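Putative transcriptional regulator, LysR family (Vibrio parahaemolyticus, PDB 3OXN) is a putative DNA-binding transcriptional regulator of the LysR family, represented here by its two-lobed effector-binding domain, which probably senses a small-molecule effector. Local coordinates at residues Leu130-Leu135 and Phe187-Phe192; Pro117-Ile123 and Pro161-Pro167; Val93-Lys99 and Asp179-Leu185; Leu55-Leu60 and Ala72-Thr77. All blocks are in the same frame, centred on the assembly; numbering follows the deposited sequence.

How the interactions relate
From the N terminus, interaction 4 closes first: 55-60 meets 72-77 across a short loop that holds helix 60-65 of the first subdomain. The chain then crosses to the second subdomain, where 93-99 opens interaction 3, the widest of the four in sequence, closed only at 179-185. Interaction 2 (117-123 with 161-167) falls wholly within that span, and its strand 163-167 is the sheet neighbour of strand 93-98. Interaction 1 starts at 130-135 and ends at 187-192, so it crosses both interactions 2 and 3. Its loop leads back toward the first subdomain, and Phe-192 and Leu-130 pack against Arg-75 of interaction 4, joining the two lobes.

Interaction 1: residues Leu130-Leu135 and Phe187-Phe192; sequences LIEQAL and FQFTPF
Leu-135 lays its methyl CD1 over one face of the Phe-187 ring, 3.3 Å from the ring centroid and 16° off the normal, a CH-pi contact. The flat ring offers a broad surface to a branched side chain that comes in at about a right angle. One turn back along helix 125-134, Ile-131 works as a fork. CG2 of Ile-131 meets the edge of the Phe-187 ring at CZ (3.6 Å), while CG1 of Ile-131 runs to CE1 of Phe-189 (3.4 Å). With chi1 at -49°, CG2 lies opposite the backbone N and CG1 opposite the carbonyl carbon, which sends the two branches to different rings. Ala-134 keeps the helix surface low where both rings approach. Its single methyl carbon CB lies 3.9 Å from CE1 of Phe-187 and 4.0 Å from CD1 of Phe-189, so both rings can come close to the helix. Phe-189 points its edge at the helix, with the carbonyl carbon of Leu-130 in its plane, and CB of Leu-130 touches the ring at CE1. Further along, CD2 of Leu-130 reaches CB of Phe-192 at 3.8 Å. The extended loop 187-192 thus turns Phe-187, Phe-189 and Phe-192 to the helix, while Gln-188 and Thr-190 between them are exposed. This loop carries the chain from strand 180-183 of one subdomain to strand 194-199 of the other. No hydrogen bond joins the two segments; apolar burial and ring packing hold the loop to the helix, probably with some tolerance of small shifts.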
# COMPACT_ATOMS: atom_id res chain seq x y z
N LEU A 130 2.81 -2.42 -20.37
CA LEU A 130 2.46 -3.68 -21.03
C LEU A 130 1.02 -3.68 -21.57
O LEU A 130 0.78 -4.13 -22.69
CB LEU A 130 2.66 -4.87 -20.08
CG LEU A 130 3.97 -5.65 -20.19
CD1 LEU A 130 5.14 -4.73 -20.45
CD2 LEU A 130 4.19 -6.45 -18.92
N ILE A 131 0.08 -3.19 -20.77
CA ILE A 131 -1.32 -3.19 -21.15
C ILE A 131 -1.61 -2.08 -22.14
O ILE A 131 -2.47 -2.22 -23.01
CB ILE A 131 -2.21 -3.00 -19.93
CG1 ILE A 131 -1.79 -3.95 -18.82
CG2 ILE A 131 -3.66 -3.20 -20.29
CD1 ILE A 131 -2.62 -3.80 -17.56
N GLU A 132 -0.89 -0.98 -22.00
CA GLU A 132 -1.06 0.15 -22.88
C GLU A 132 -0.63 -0.30 -24.26
O GLU A 132 -1.22 0.09 -25.27
CB GLU A 132 -0.19 1.30 -22.40
CG GLU A 132 -0.97 2.58 -22.18
CD GLU A 132 -1.83 2.54 -20.94
OE1 GLU A 132 -1.80 3.51 -20.15
OE2 GLU A 132 -2.53 1.52 -20.74
N GLN A 133 0.38 -1.16 -24.29
CA GLN A 133 0.95 -1.66 -25.53
C GLN A 133 0.10 -2.76 -26.16
O GLN A 133 0.23 -3.08 -27.36
CB GLN A 133 2.37 -2.15 -25.26
CG GLN A 133 3.13 -2.52 -26.51
CD GLN A 133 2.85 -1.58 -27.67
OE1 GLN A 133 2.69 -2.03 -28.80
NE2 GLN A 133 2.80 -0.26 -27.39
N ALA A 134 -0.78 -3.35 -25.35
CA ALA A 134 -1.67 -4.41 -25.80
C ALA A 134 -2.94 -3.77 -26.33
O ALA A 134 -3.61 -4.30 -27.21
CB ALA A 134 -2.00 -5.33 -24.66
N LEU A 135 -3.24 -2.60 -25.78
CA LEU A 135 -4.37 -1.79 -26.22
C LEU A 135 -3.92 -0.69 -27.19
O LEU A 135 -4.63 0.28 -27.38
CB LEU A 135 -5.05 -1.17 -25.00
CG LEU A 135 -6.39 -1.73 -24.56
CD1 LEU A 135 -6.53 -3.16 -24.95
CD2 LEU A 135 -6.55 -1.56 -23.06
N PHE A 187 -9.31 -8.66 -24.00
CA PHE A 187 -8.29 -8.73 -25.04
C PHE A 187 -7.19 -9.73 -24.71
O PHE A 187 -7.13 -10.26 -23.60
CB PHE A 187 -7.71 -7.35 -25.36
CG PHE A 187 -7.15 -6.62 -24.17
CD1 PHE A 187 -5.84 -6.81 -23.77
CD2 PHE A 187 -7.93 -5.72 -23.47
CE1 PHE A 187 -5.32 -6.11 -22.68
CE2 PHE A 187 -7.42 -5.01 -22.37
CZ PHE A 187 -6.11 -5.21 -21.98
N GLN A 188 -6.34 -9.99 -25.69
CA GLN A 188 -5.24 -10.90 -25.50
C GLN A 188 -4.18 -10.15 -24.74
O GLN A 188 -3.73 -9.09 -25.18
CB GLN A 188 -4.67 -11.38 -26.84
CG GLN A 188 -3.76 -12.61 -26.72
CD GLN A 188 -2.59 -12.58 -27.69
OE1 GLN A 188 -2.70 -12.06 -28.81
NE2 GLN A 188 -1.45 -13.13 -27.26
N PHE A 189 -3.81 -10.69 -23.59
CA PHE A 189 -2.78 -10.10 -22.75
C PHE A 189 -2.03 -11.24 -22.10
O PHE A 189 -2.63 -12.11 -21.47
CB PHE A 189 -3.40 -9.19 -21.68
CG PHE A 189 -2.39 -8.51 -20.80
CD1 PHE A 189 -1.69 -7.41 -21.25
CD2 PHE A 189 -2.15 -8.99 -19.52
CE1 PHE A 189 -0.75 -6.80 -20.45
CE2 PHE A 189 -1.21 -8.38 -18.70
CZ PHE A 189 -0.51 -7.27 -19.17
N THR A 190 -0.72 -11.24 -22.27
CA THR A 190 0.10 -12.38 -21.88
C THR A 190 0.78 -12.13 -20.53
O THR A 190 1.61 -11.23 -20.40
CB THR A 190 1.13 -12.71 -22.98
OG1 THR A 190 0.49 -12.68 -24.27
CG2 THR A 190 1.74 -14.09 -22.75
N PRO A 191 0.42 -12.92 -19.51
CA PRO A 191 1.00 -12.80 -18.17
C PRO A 191 2.48 -12.39 -18.17
O PRO A 191 3.30 -12.96 -18.90
CB PRO A 191 0.85 -14.23 -17.61
CG PRO A 191 -0.42 -14.71 -18.22
CD PRO A 191 -0.53 -14.05 -19.60
N PHE A 192 2.79 -11.37 -17.37
CA PHE A 192 4.16 -10.99 -17.08
C PHE A 192 4.61 -11.86 -15.94
O PHE A 192 3.80 -12.59 -15.37
CB PHE A 192 4.28 -9.51 -16.70
CG PHE A 192 3.34 -9.06 -15.59
CD1 PHE A 192 3.73 -9.11 -14.26
CD2 PHE A 192 2.11 -8.50 -15.89
CE1 PHE A 192 2.88 -8.65 -13.23
CE2 PHE A 192 1.25 -8.04 -14.86
CZ PHE A 192 1.64 -8.12 -13.53

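Interaction 2: residues Pro117-Ile123 and Pro161-Pro167; sequences PHAMIAI and PIIITVP
Ile-121 and Val-166 run next to each other in one direction, CB of Ile-121 sitting 3.5 Å from CG1 of Val-166. Ile-164 runs alongside Ile-121 in the same sense, its CG2 4.1 Å from CG1 of Ile-121. Ala-119 is small enough to leave room for two larger neighbours: its CB meets CD1 of Ile-162 at 3.7 Å and also touches CG1 of Ile-164. In Ile-162, chi1 of 46° puts CG2 opposite the carbonyl carbon, beside the backbone N, where it meets CB of Pro-117. Helix 151-156 covers Ile-162, Ile-164 and Ile-121. Strands 117-120 and 163-167 are parallel neighbours in the mixed sheet of the second Rossmann-like subdomain, and beta-branched Ile-163, Ile-164, Thr-165 and Val-166 suit the extended strand 163-167. Ile-163 N bonds to Pro-117 O (2.9 Å), nearly along the C=O axis, and Thr-165 N to Ala-119 O. Returning bonds run from Ala-119 N to Ile-163 O and from Ile-121 N to Thr-165 O. On the opposite face point His-118, selenomethionine Met-120, Ile-163 and Thr-165; Tyr-113 meets the His-118 ring edge-to-face and hydrogen-bonds Thr-165 OG1. Beyond strand 117-120, Ile-123 and Pro-167 pass one another head to tail, with CD1 of Ile-123 3.7 Å from CD of Pro-167.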
# COMPACT_ATOMS: atom_id res chain seq x y z
N PRO A 117 -15.36 4.20 -17.45
CA PRO A 117 -14.26 4.80 -16.67
C PRO A 117 -13.43 3.69 -16.07
O PRO A 117 -13.99 2.71 -15.58
CB PRO A 117 -14.99 5.53 -15.54
CG PRO A 117 -16.45 5.37 -15.79
CD PRO A 117 -16.64 4.26 -16.74
N HIS A 118 -12.11 3.82 -16.11
CA HIS A 118 -11.23 2.78 -15.63
C HIS A 118 -10.50 3.22 -14.37
O HIS A 118 -10.01 4.34 -14.31
CB HIS A 118 -10.19 2.42 -16.71
CG HIS A 118 -10.73 1.60 -17.84
ND1 HIS A 118 -11.65 2.10 -18.75
CD2 HIS A 118 -10.46 0.34 -18.24
CE1 HIS A 118 -11.93 1.16 -19.64
NE2 HIS A 118 -11.22 0.09 -19.36
N ALA A 119 -10.46 2.34 -13.38
CA ALA A 119 -9.65 2.55 -12.18
C ALA A 119 -8.53 1.50 -12.11
O ALA A 119 -8.80 0.31 -12.01
CB ALA A 119 -10.51 2.48 -10.93
N MSE A 120 -7.28 1.94 -12.19
CA MSE A 120 -6.17 0.99 -12.27
C MSE A 120 -5.42 0.80 -10.97
O MSE A 120 -4.67 1.67 -10.55
CB MSE A 120 -5.18 1.42 -13.34
CG MSE A 120 -4.04 0.46 -13.48
SE MSE A 120 -3.09 0.67 -15.17
CE MSE A 120 -4.62 0.85 -16.39
N ILE A 121 -5.61 -0.35 -10.35
CA ILE A 121 -5.07 -0.56 -9.02
C ILE A 121 -3.84 -1.47 -9.02
O ILE A 121 -3.77 -2.38 -9.84
CB ILE A 121 -6.16 -1.13 -8.09
CG1 ILE A 121 -7.08 0.01 -7.66
CG2 ILE A 121 -5.55 -1.83 -6.88
CD1 ILE A 121 -6.30 1.21 -7.18
N ALA A 122 -2.87 -1.17 -8.16
CA ALA A 122 -1.76 -2.06 -7.81
C ALA A 122 -0.90 -2.56 -8.96
O ALA A 122 -0.15 -3.53 -8.82
CB ALA A 122 -2.27 -3.24 -7.00
N ILE A 123 -1.03 -1.89 -10.10
CA ILE A 123 -0.33 -2.25 -11.33
C ILE A 123 0.90 -1.38 -11.45
O ILE A 123 0.79 -0.15 -11.42
CB ILE A 123 -1.20 -1.91 -12.54
CG1 ILE A 123 -2.42 -2.84 -12.61
CG2 ILE A 123 -0.38 -1.93 -13.82
CD1 ILE A 123 -2.13 -4.28 -13.02
N PRO A 161 -19.37 4.20 -12.64
CA PRO A 161 -19.36 2.81 -13.12
C PRO A 161 -17.95 2.40 -13.53
O PRO A 161 -17.72 2.08 -14.71
CB PRO A 161 -20.23 2.87 -14.38
CG PRO A 161 -20.53 4.35 -14.63
CD PRO A 161 -19.66 5.15 -13.72
N ILE A 162 -17.01 2.40 -12.59
CA ILE A 162 -15.64 2.10 -12.97
C ILE A 162 -15.37 0.61 -13.12
O ILE A 162 -16.00 -0.22 -12.46
CB ILE A 162 -14.60 2.70 -12.00
CG1 ILE A 162 -15.02 2.43 -10.55
CG2 ILE A 162 -14.40 4.18 -12.28
CD1 ILE A 162 -13.91 2.72 -9.56
N ILE A 163 -14.46 0.29 -14.03
CA ILE A 163 -13.90 -1.04 -14.15
C ILE A 163 -12.50 -1.00 -13.55
O ILE A 163 -11.61 -0.28 -14.06
CB ILE A 163 -13.83 -1.50 -15.61
CG1 ILE A 163 -15.24 -1.63 -16.20
CG2 ILE A 163 -13.09 -2.81 -15.72
CD1 ILE A 163 -15.24 -1.54 -17.70
N ILE A 164 -12.31 -1.76 -12.48
CA ILE A 164 -11.07 -1.76 -11.72
C ILE A 164 -10.10 -2.82 -12.26
O ILE A 164 -10.31 -4.00 -12.03
CB ILE A 164 -11.32 -2.07 -10.22
CG1 ILE A 164 -12.17 -0.98 -9.56
CG2 ILE A 164 -10.02 -2.16 -9.48
CD1 ILE A 164 -13.65 -1.07 -9.90
N THR A 165 -9.05 -2.41 -12.97
CA THR A 165 -8.05 -3.37 -13.41
C THR A 165 -7.05 -3.66 -12.30
O THR A 165 -6.65 -2.75 -11.58
CB THR A 165 -7.27 -2.88 -14.62
OG1 THR A 165 -8.16 -2.69 -15.73
CG2 THR A 165 -6.20 -3.91 -14.98
N VAL A 166 -6.65 -4.91 -12.16
CA VAL A 166 -5.78 -5.33 -11.05
C VAL A 166 -5.07 -6.61 -11.42
O VAL A 166 -5.60 -7.39 -12.22
CB VAL A 166 -6.59 -5.67 -9.79
CG1 VAL A 166 -6.93 -4.44 -9.00
CG2 VAL A 166 -7.82 -6.47 -10.16
N PRO A 167 -3.89 -6.86 -10.83
CA PRO A 167 -3.24 -8.17 -10.97
C PRO A 167 -4.23 -9.27 -10.58
O PRO A 167 -4.90 -9.13 -9.55
CB PRO A 167 -2.09 -8.10 -9.95
CG PRO A 167 -1.83 -6.68 -9.76
CD PRO A 167 -3.15 -5.97 -9.91

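Interaction 3: residues Val93-Lys99 and Asp179-Leu185; sequences VLCLLSK and DLVVKPL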
# COMPACT_ATOMS: atom_id res chain seq x y z
N VAL A 93 -3.45 -10.15 -15.39
CA VAL A 93 -4.33 -9.03 -15.03
C VAL A 93 -5.83 -9.33 -15.18
O VAL A 93 -6.24 -10.01 -16.11
CB VAL A 93 -3.93 -7.72 -15.77
CG1 VAL A 93 -5.14 -6.87 -16.06
CG2 VAL A 93 -2.94 -6.95 -14.94
N LEU A 94 -6.64 -8.83 -14.25
CA LEU A 94 -8.05 -9.16 -14.21
C LEU A 94 -8.86 -7.91 -13.84
O LEU A 94 -8.31 -6.96 -13.31
CB LEU A 94 -8.27 -10.26 -13.17
CG LEU A 94 -8.99 -11.55 -13.58
CD1 LEU A 94 -8.48 -12.10 -14.91
CD2 LEU A 94 -8.87 -12.60 -12.49
N CYS A 95 -10.16 -7.90 -14.13
CA CYS A 95 -11.01 -6.74 -13.83
C CYS A 95 -11.97 -6.99 -12.67
O CYS A 95 -12.40 -8.12 -12.44
CB CYS A 95 -11.80 -6.34 -15.06
SG CYS A 95 -10.70 -5.77 -16.33
N LEU A 96 -12.31 -5.91 -11.97
CA LEU A 96 -13.22 -5.98 -10.84
C LEU A 96 -14.35 -5.00 -11.07
O LEU A 96 -14.10 -3.82 -11.30
CB LEU A 96 -12.47 -5.62 -9.56
CG LEU A 96 -12.01 -6.66 -8.52
CD1 LEU A 96 -11.91 -8.08 -9.07
CD2 LEU A 96 -10.69 -6.23 -7.87
N LEU A 97 -15.59 -5.47 -11.02
CA LEU A 97 -16.74 -4.57 -11.14
C LEU A 97 -17.62 -4.61 -9.90
O LEU A 97 -17.69 -5.62 -9.24
CB LEU A 97 -17.61 -4.92 -12.35
CG LEU A 97 -16.89 -5.12 -13.67
CD1 LEU A 97 -17.91 -5.16 -14.75
CD2 LEU A 97 -15.94 -3.98 -13.87
N SER A 98 -18.31 -3.51 -9.61
CA SER A 98 -19.30 -3.49 -8.54
C SER A 98 -20.44 -4.41 -8.94
O SER A 98 -20.73 -4.58 -10.12
CB SER A 98 -19.83 -2.07 -8.33
OG SER A 98 -20.94 -2.06 -7.45
N LYS A 99 -21.09 -5.01 -7.95
CA LYS A 99 -22.14 -5.98 -8.24
C LYS A 99 -23.31 -5.29 -8.93
O LYS A 99 -24.11 -5.94 -9.60
CB LYS A 99 -22.58 -6.71 -6.98
CG LYS A 99 -22.54 -8.22 -7.11
CD LYS A 99 -23.17 -8.68 -8.44
CE LYS A 99 -23.33 -10.22 -8.51
NZ LYS A 99 -23.87 -10.70 -9.85
N ASP A 179 -17.76 -8.11 -1.98
CA ASP A 179 -18.73 -8.50 -2.98
C ASP A 179 -18.80 -7.61 -4.20
O ASP A 179 -19.65 -6.72 -4.31
CB ASP A 179 -20.12 -8.71 -2.39
CG ASP A 179 -20.78 -9.96 -2.92
OD1 ASP A 179 -20.97 -10.06 -4.16
OD2 ASP A 179 -21.05 -10.86 -2.09
N LEU A 180 -17.86 -7.86 -5.11
CA LEU A 180 -17.94 -7.33 -6.45
C LEU A 180 -17.55 -8.47 -7.40
O LEU A 180 -17.33 -9.60 -6.94
CB LEU A 180 -17.10 -6.04 -6.60
CG LEU A 180 -15.57 -5.91 -6.42
CD1 LEU A 180 -15.19 -5.29 -5.09
CD2 LEU A 180 -14.87 -7.21 -6.65
N VAL A 181 -17.51 -8.22 -8.72
CA VAL A 181 -17.24 -9.31 -9.67
C VAL A 181 -15.97 -9.17 -10.52
O VAL A 181 -15.41 -8.08 -10.68
CB VAL A 181 -18.49 -9.72 -10.56
CG1 VAL A 181 -19.62 -10.27 -9.71
CG2 VAL A 181 -18.96 -8.57 -11.44
N VAL A 182 -15.54 -10.31 -11.07
CA VAL A 182 -14.27 -10.46 -11.78
C VAL A 182 -14.50 -10.81 -13.22
O VAL A 182 -14.91 -11.92 -13.51
CB VAL A 182 -13.49 -11.61 -11.17
CG1 VAL A 182 -12.09 -11.69 -11.76
CG2 VAL A 182 -13.44 -11.46 -9.65
N LYS A 183 -14.22 -9.88 -14.13
CA LYS A 183 -14.34 -10.16 -15.56
C LYS A 183 -12.95 -10.24 -16.20
O LYS A 183 -12.09 -9.43 -15.88
CB LYS A 183 -15.20 -9.09 -16.23
CG LYS A 183 -16.56 -8.91 -15.58
CD LYS A 183 -17.62 -9.72 -16.30
CE LYS A 183 -18.69 -10.26 -15.33
NZ LYS A 183 -18.19 -11.43 -14.52
N PRO A 184 -12.72 -11.21 -17.10
CA PRO A 184 -11.43 -11.25 -17.81
C PRO A 184 -11.19 -9.98 -18.64
O PRO A 184 -12.12 -9.22 -18.94
CB PRO A 184 -11.58 -12.44 -18.74
CG PRO A 184 -12.60 -13.31 -18.09
CD PRO A 184 -13.54 -12.41 -17.36
N LEU A 185 -9.93 -9.73 -18.99
CA LEU A 185 -9.59 -8.66 -19.90
C LEU A 185 -10.11 -9.02 -21.28
O LEU A 185 -9.75 -10.07 -21.80
CB LEU A 185 -8.08 -8.51 -19.99
CG LEU A 185 -7.36 -7.87 -18.81
CD1 LEU A 185 -5.87 -7.96 -19.05
CD2 LEU A 185 -7.83 -6.44 -18.64
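Leu-96 and Val-182 form the apolar centre on one face of the sheet, CD1 of Leu-96 running alongside CG2 of Val-182 at 3.8 Å. The other methyl of Val-182, CG1, touches CD2 of Leu-94 at 3.4 Å. With chi1 at -173°, CG1 stands opposite the backbone N and CG2 opposite the carbonyl carbon, and the two branches part toward different leucines. Leucine and valine suit this face, filling it without polar atoms. Leu-180 is a further neighbour of Leu-96, its CD2 near CG. A second apolar group includes CG1 of Val-93, which meets CD1 of Leu-185, whose CD2 also reaches SG of Cys-95 (3.7 Å). Farther along, CB of Leu-97 packs on CG2 of Val-181 at 4.0 Å. Lys-183 starts on the same face as Cys-95, Leu-97 and Val-181, but its end leads away. The strands run antiparallel; Cys-95 with Lys-183 (N to O in each direction, 3.0 Å) and Leu-97 with Val-181 are hydrogen-bonded pairs, Leu-96 with Val-182 a non-hydrogen-bonded one. Outward from there the contact turns polar. The aliphatic part of Lys-99 crosses Val-181 at a slant, CE of Lys-99 lying 3.9 Å from CG1 of Val-181, and its NZ is taken by Asn-105; NZ of Lys-99 and OD1 of Asp-179 are 6.4 Å apart, too far for a salt bridge. Strand 180-183 is outermost in this sheet within the chain, while strand 93-98 lies between it and strand 163-167. Helix 168-177 covers Leu-94, Leu-96, Leu-180 and Val-182, and Tyr-113 of helix 110-114 packs on Cys-95 and Leu-185.

Interaction 4: residues Leu55-Leu60 and Ala72-Thr77; sequences LQHDRL and AICRPT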
# COMPACT_ATOMS: atom_id res chain seq x y z
N LEU A 55 8.92 -0.72 -2.58
CA LEU A 55 9.85 -0.70 -3.69
C LEU A 55 9.71 0.64 -4.42
O LEU A 55 8.60 1.09 -4.68
CB LEU A 55 9.51 -1.80 -4.69
CG LEU A 55 10.72 -2.26 -5.50
CD1 LEU A 55 11.29 -3.53 -4.87
CD2 LEU A 55 10.37 -2.49 -6.98
N GLN A 56 10.83 1.28 -4.72
CA GLN A 56 10.83 2.39 -5.66
C GLN A 56 11.48 1.83 -6.92
O GLN A 56 12.68 1.63 -6.97
CB GLN A 56 11.60 3.58 -5.09
CG GLN A 56 11.04 4.09 -3.75
CD GLN A 56 12.12 4.72 -2.87
OE1 GLN A 56 13.27 4.86 -3.29
NE2 GLN A 56 11.76 5.09 -1.63
N HIS A 57 10.64 1.54 -7.92
CA HIS A 57 11.03 0.72 -9.10
C HIS A 57 12.28 1.16 -9.86
O HIS A 57 13.01 0.31 -10.39
CB HIS A 57 9.86 0.58 -10.08
CG HIS A 57 9.14 -0.74 -9.98
ND1 HIS A 57 7.94 -0.89 -9.31
CD2 HIS A 57 9.44 -1.96 -10.50
CE1 HIS A 57 7.54 -2.15 -9.41
NE2 HIS A 57 8.43 -2.82 -10.12
N ASP A 58 12.52 2.47 -9.94
CA ASP A 58 13.69 2.99 -10.67
C ASP A 58 14.91 2.97 -9.76
O ASP A 58 16.03 3.15 -10.21
CB ASP A 58 13.44 4.39 -11.21
CG ASP A 58 11.97 4.63 -11.54
OD1 ASP A 58 11.61 4.67 -12.74
OD2 ASP A 58 11.17 4.74 -10.58
N ARG A 59 14.66 2.73 -8.48
CA ARG A 59 15.72 2.67 -7.49
C ARG A 59 15.87 1.26 -6.95
O ARG A 59 16.42 1.06 -5.87
CB ARG A 59 15.43 3.62 -6.31
CG ARG A 59 15.00 5.01 -6.72
CD ARG A 59 15.32 6.04 -5.64
NE ARG A 59 16.70 5.93 -5.17
CZ ARG A 59 17.05 5.60 -3.93
NH1 ARG A 59 16.13 5.36 -3.00
NH2 ARG A 59 18.34 5.52 -3.62
N LEU A 60 15.36 0.29 -7.70
CA LEU A 60 15.43 -1.12 -7.30
C LEU A 60 16.83 -1.50 -6.81
O LEU A 60 17.01 -2.01 -5.69
CB LEU A 60 15.04 -2.01 -8.47
CG LEU A 60 15.23 -3.52 -8.29
CD1 LEU A 60 14.31 -4.05 -7.21
CD2 LEU A 60 14.99 -4.26 -9.59
N ALA A 72 14.30 -8.06 -2.94
CA ALA A 72 13.23 -7.28 -3.56
C ALA A 72 12.27 -8.23 -4.26
O ALA A 72 12.72 -9.13 -4.98
CB ALA A 72 13.82 -6.28 -4.53
N ILE A 73 10.97 -8.06 -4.05
CA ILE A 73 9.99 -8.80 -4.85
C ILE A 73 9.16 -7.88 -5.76
O ILE A 73 8.37 -7.07 -5.28
CB ILE A 73 9.05 -9.65 -3.98
CG1 ILE A 73 9.86 -10.56 -3.05
CG2 ILE A 73 8.09 -10.43 -4.88
CD1 ILE A 73 9.03 -11.25 -1.94
N CYS A 74 9.34 -8.01 -7.08
CA CYS A 74 8.64 -7.17 -8.03
C CYS A 74 8.79 -7.69 -9.44
O CYS A 74 9.29 -8.77 -9.67
CB CYS A 74 9.23 -5.77 -7.99
SG CYS A 74 10.90 -5.66 -8.70
N ARG A 75 8.36 -6.87 -10.39
CA ARG A 75 8.69 -7.05 -11.80
C ARG A 75 9.70 -5.99 -12.22
O ARG A 75 9.32 -4.87 -12.56
CB ARG A 75 7.43 -6.91 -12.65
CG ARG A 75 7.59 -7.46 -14.03
CD ARG A 75 6.49 -6.99 -14.96
NE ARG A 75 7.02 -6.07 -15.97
CZ ARG A 75 7.48 -6.47 -17.15
NH1 ARG A 75 7.47 -7.76 -17.46
NH2 ARG A 75 7.95 -5.58 -18.01
N PRO A 76 11.00 -6.32 -12.20
CA PRO A 76 12.02 -5.36 -12.64
C PRO A 76 11.72 -4.82 -14.03
O PRO A 76 11.61 -5.61 -14.97
CB PRO A 76 13.29 -6.21 -12.70
CG PRO A 76 13.05 -7.31 -11.76
CD PRO A 76 11.58 -7.61 -11.81
N THR A 77 11.61 -3.51 -14.16
CA THR A 77 11.31 -2.89 -15.46
C THR A 77 12.43 -3.10 -16.48
O THR A 77 12.39 -2.55 -17.57
CB THR A 77 10.99 -1.36 -15.32
OG1 THR A 77 12.03 -0.70 -14.58
CG2 THR A 77 9.65 -1.13 -14.62
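Ala-72 receives two leucines on its one methyl group: CD1 of Leu-60 comes within 3.5 Å of CB of Ala-72, and CD1 of Leu-55 within 3.8 Å of it. A small residue suits this point of strand 71-74, because the leucines can close over it. Leu-55 then turns its other branch, CD2, to Cys-74, 3.6 Å from CB of Cys-74 and close to SG as well. The same CD2 sits over the centre of one face of the His-57 ring, whose NE2 is 3.7 Å from CB of Cys-74. In both leucines CG lies opposite the backbone N (chi1 172° in Leu-60), and the forked ends extend to the strand. Leu-55, Leu-60, Ala-72 and Cys-74 are buried. Leu-60 also reaches the loop, with CD2 4.0 Å from CB of Pro-76.

The outer part is looser. The His-57 ring turns its edge to the backbone, but NE2 makes only a weak, bent hydrogen bond to Arg-75 O, at 3.3 Å and 125°. CD2 of His-57 is 4.2 Å from CG2 of Thr-77, which is exposed. Behind the turn, NH1 of Arg-59 bonds Gln-56 OE1 and pairs with Glu-67, while Gln-56 packs on Gln-56 of the second subunit.

Strand 49-54, helix 60-65 and strand 71-74 make a beta-alpha-beta crossover, passing over strand 20-25. The contact lies where the strands end; His-57 also touches Thr-26 and Ser-124, consistent with the interlobe cleft in which LysR-family domains typically bind effectors.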